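Local coordinates for protein aldehyde dehydrogenase (PDB 6K10) that oxidises 4,4'-diaponeurosporen-4-al to 4,4'-diaponeurosporenoic acid with NAD+, a step in the biosynthesis of the carotenoid staphyloxanthin, at residues E179-T182 with L183-P187. The protein carries 1 engineered substitution. Residues are numbered along the deposited sequence; the frame is centred on the assembly and turned at random.
Sequences ETQT and LIHLP
Leu183 N donates to Glu179 O at 3.1 Å, and one residue on Ile184 N reaches Thr180 O at 3.0 Å; these are the i to i+4 bonds of the last turn of helix 177-184. The second is the straighter at its hydrogen, 160°. Beyond it the chain tightens, Leu186 N bonding to Leu183 O. Ile184 holds CG1 between its backbone N and carbonyl carbon (chi1 58°), which lays that atom against the carbonyl oxygens one turn back, 3.2 Å from Thr180 O, while its CG2 meets the methyl CG2 of Thr180 at 4.1 Å. Gln181 and His185 run side by side and point the same way, amide and imidazole planes 33° apart; Gln181 OE1 lies 3.5 Å from His185 NE2. The ring also brings His185 CD2 to 3.0 Å from Gln181 O, approached obliquely. Leu183 and Leu186 set CG beside the carbonyl oxygens of Glu179 and Thr182. Thr182 OG1 turns back to Glu178 O, and Glu179 OE2 accepts from Gly176 N, just ahead of the helix. Thr180 and Leu183 pack on strands 104-118 and 141-145, Ile184 on strand 104-118, and Leu186 meets Phe15 of helix 10-23. The turn is thus amphipathic: aliphatic groups seat it on the sheet, while Gln181 and His185 lie alongside each other at the more exposed edge, where they also touch helix 197-209.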
ATOM      1  N   GLU A 179     -17.407   2.301 -20.040  1.00 30.61           N
ATOM      2  CA  GLU A 179     -17.933   1.777 -18.784  1.00 30.63           C
ATOM      3  C   GLU A 179     -16.878   1.845 -17.690  1.00 31.89           C
ATOM      4  O   GLU A 179     -17.187   2.172 -16.539  1.00 32.52           O
ATOM      5  CB  GLU A 179     -18.427   0.341 -18.965  1.00 29.75           C
ATOM      6  CG  GLU A 179     -19.775   0.221 -19.661  1.00 31.05           C
ATOM      7  CD  GLU A 179     -19.726   0.655 -21.111  1.00 32.95           C
ATOM      8  OE1 GLU A 179     -20.641   1.383 -21.544  1.00 36.17           O
ATOM      9  OE2 GLU A 179     -18.768   0.271 -21.817  1.00 32.36           O
ATOM     10  N   THR A 180     -15.624   1.541 -18.035  1.00 27.29           N
ATOM     11  CA  THR A 180     -14.532   1.717 -17.084  1.00 30.45           C
ATOM     12  C   THR A 180     -14.404   3.176 -16.671  1.00 31.66           C
ATOM     13  O   THR A 180     -14.180   3.480 -15.493  1.00 30.78           O
ATOM     14  CB  THR A 180     -13.219   1.222 -17.692  1.00 31.94           C
ATOM     15  OG1 THR A 180     -13.350  -0.158 -18.055  1.00 35.87           O
ATOM     16  CG2 THR A 180     -12.078   1.374 -16.697  1.00 30.85           C
ATOM     17  N   GLN A 181     -14.554   4.092 -17.633  1.00 30.13           N
ATOM     18  CA  GLN A 181     -14.488   5.519 -17.332  1.00 33.76           C
ATOM     19  C   GLN A 181     -15.540   5.914 -16.304  1.00 32.00           C
ATOM     20  O   GLN A 181     -15.251   6.662 -15.364  1.00 31.29           O
ATOM     21  CB  GLN A 181     -14.669   6.325 -18.618  1.00 38.57           C
ATOM     22  CG  GLN A 181     -14.006   7.688 -18.606  1.00 44.09           C
ATOM     23  CD  GLN A 181     -12.501   7.601 -18.753  1.00 47.43           C
ATOM     24  OE1 GLN A 181     -11.755   8.017 -17.868  1.00 49.64           O
ATOM     25  NE2 GLN A 181     -12.046   7.057 -19.876  1.00 48.83           N
ATOM     26  N   THR A 182     -16.766   5.413 -16.467  1.00 30.57           N
ATOM     27  CA  THR A 182     -17.826   5.726 -15.514  1.00 28.98           C
ATOM     28  C   THR A 182     -17.494   5.199 -14.124  1.00 25.35           C
ATOM     29  O   THR A 182     -17.768   5.864 -13.118  1.00 26.92           O
ATOM     30  CB  THR A 182     -19.151   5.141 -16.003  1.00 30.99           C
ATOM     31  OG1 THR A 182     -19.447   5.658 -17.306  1.00 32.26           O
ATOM     32  CG2 THR A 182     -20.279   5.504 -15.052  1.00 30.03           C
ATOM     33  N   LEU A 183     -16.889   4.013 -14.050  1.00 24.72           N
ATOM     34  CA  LEU A 183     -16.649   3.381 -12.757  1.00 25.19           C
ATOM     35  C   LEU A 183     -15.514   4.058 -11.996  1.00 25.82           C
ATOM     36  O   LEU A 183     -15.618   4.265 -10.780  1.00 24.44           O
ATOM     37  CB  LEU A 183     -16.357   1.894 -12.953  1.00 27.04           C
ATOM     38  CG  LEU A 183     -17.572   1.041 -13.321  1.00 27.60           C
ATOM     39  CD1 LEU A 183     -17.142  -0.266 -13.961  1.00 26.78           C
ATOM     40  CD2 LEU A 183     -18.398   0.775 -12.075  1.00 29.43           C
ATOM     41  N   ILE A 184     -14.424   4.411 -12.683  1.00 25.71           N
ATOM     42  CA  ILE A 184     -13.249   4.937 -11.993  1.00 25.49           C
ATOM     43  C   ILE A 184     -13.438   6.354 -11.476  1.00 28.54           C
ATOM     44  O   ILE A 184     -12.635   6.811 -10.653  1.00 27.88           O
ATOM     45  CB  ILE A 184     -12.003   4.882 -12.900  1.00 23.64           C
ATOM     46  CG1 ILE A 184     -12.231   5.662 -14.194  1.00 22.97           C
ATOM     47  CG2 ILE A 184     -11.623   3.438 -13.196  1.00 24.81           C
ATOM     48  CD1 ILE A 184     -11.035   5.639 -15.129  1.00 25.66           C
ATOM     49  N   HIS A 185     -14.468   7.063 -11.930  1.00 29.29           N
ATOM     50  CA  HIS A 185     -14.775   8.390 -11.414  1.00 29.87           C
ATOM     51  C   HIS A 185     -15.735   8.357 -10.235  1.00 27.62           C
ATOM     52  O   HIS A 185     -16.032   9.413  -9.666  1.00 27.96           O
ATOM     53  CB  HIS A 185     -15.352   9.272 -12.526  1.00 33.08           C
ATOM     54  CG  HIS A 185     -14.346   9.669 -13.559  1.00 34.03           C
ATOM     55  ND1 HIS A 185     -13.179  10.331 -13.244  1.00 36.73           N
ATOM     56  CD2 HIS A 185     -14.330   9.499 -14.902  1.00 36.16           C
ATOM     57  CE1 HIS A 185     -12.485  10.549 -14.347  1.00 36.88           C
ATOM     58  NE2 HIS A 185     -13.163  10.055 -15.368  1.00 36.78           N
ATOM     59  N   LEU A 186     -16.228   7.173  -9.857  1.00 23.68           N
ATOM     60  CA  LEU A 186     -17.075   7.016  -8.687  1.00 23.53           C
ATOM     61  C   LEU A 186     -16.220   6.817  -7.439  1.00 26.05           C
ATOM     62  O   LEU A 186     -15.149   6.205  -7.504  1.00 23.67           O
ATOM     63  CB  LEU A 186     -18.014   5.826  -8.867  1.00 25.12           C
ATOM     64  CG  LEU A 186     -19.047   5.982  -9.984  1.00 30.65           C
ATOM     65  CD1 LEU A 186     -19.865   4.712 -10.156  1.00 31.43           C
ATOM     66  CD2 LEU A 186     -19.949   7.173  -9.701  1.00 33.20           C
ATOM     67  N   PRO A 187     -16.671   7.331  -6.267  1.00 26.67           N
ATOM     68  CA  PRO A 187     -15.845   7.264  -5.048  1.00 27.04           C
ATOM     69  C   PRO A 187     -15.852   5.880  -4.405  1.00 25.75           C
ATOM     70  O   PRO A 187     -16.301   5.690  -3.269  1.00 24.26           O
ATOM     71  CB  PRO A 187     -16.495   8.332  -4.160  1.00 29.69           C
ATOM     72  CG  PRO A 187     -17.932   8.278  -4.537  1.00 28.44           C
ATOM     73  CD  PRO A 187     -17.957   8.009  -6.025  1.00 28.76           C
TER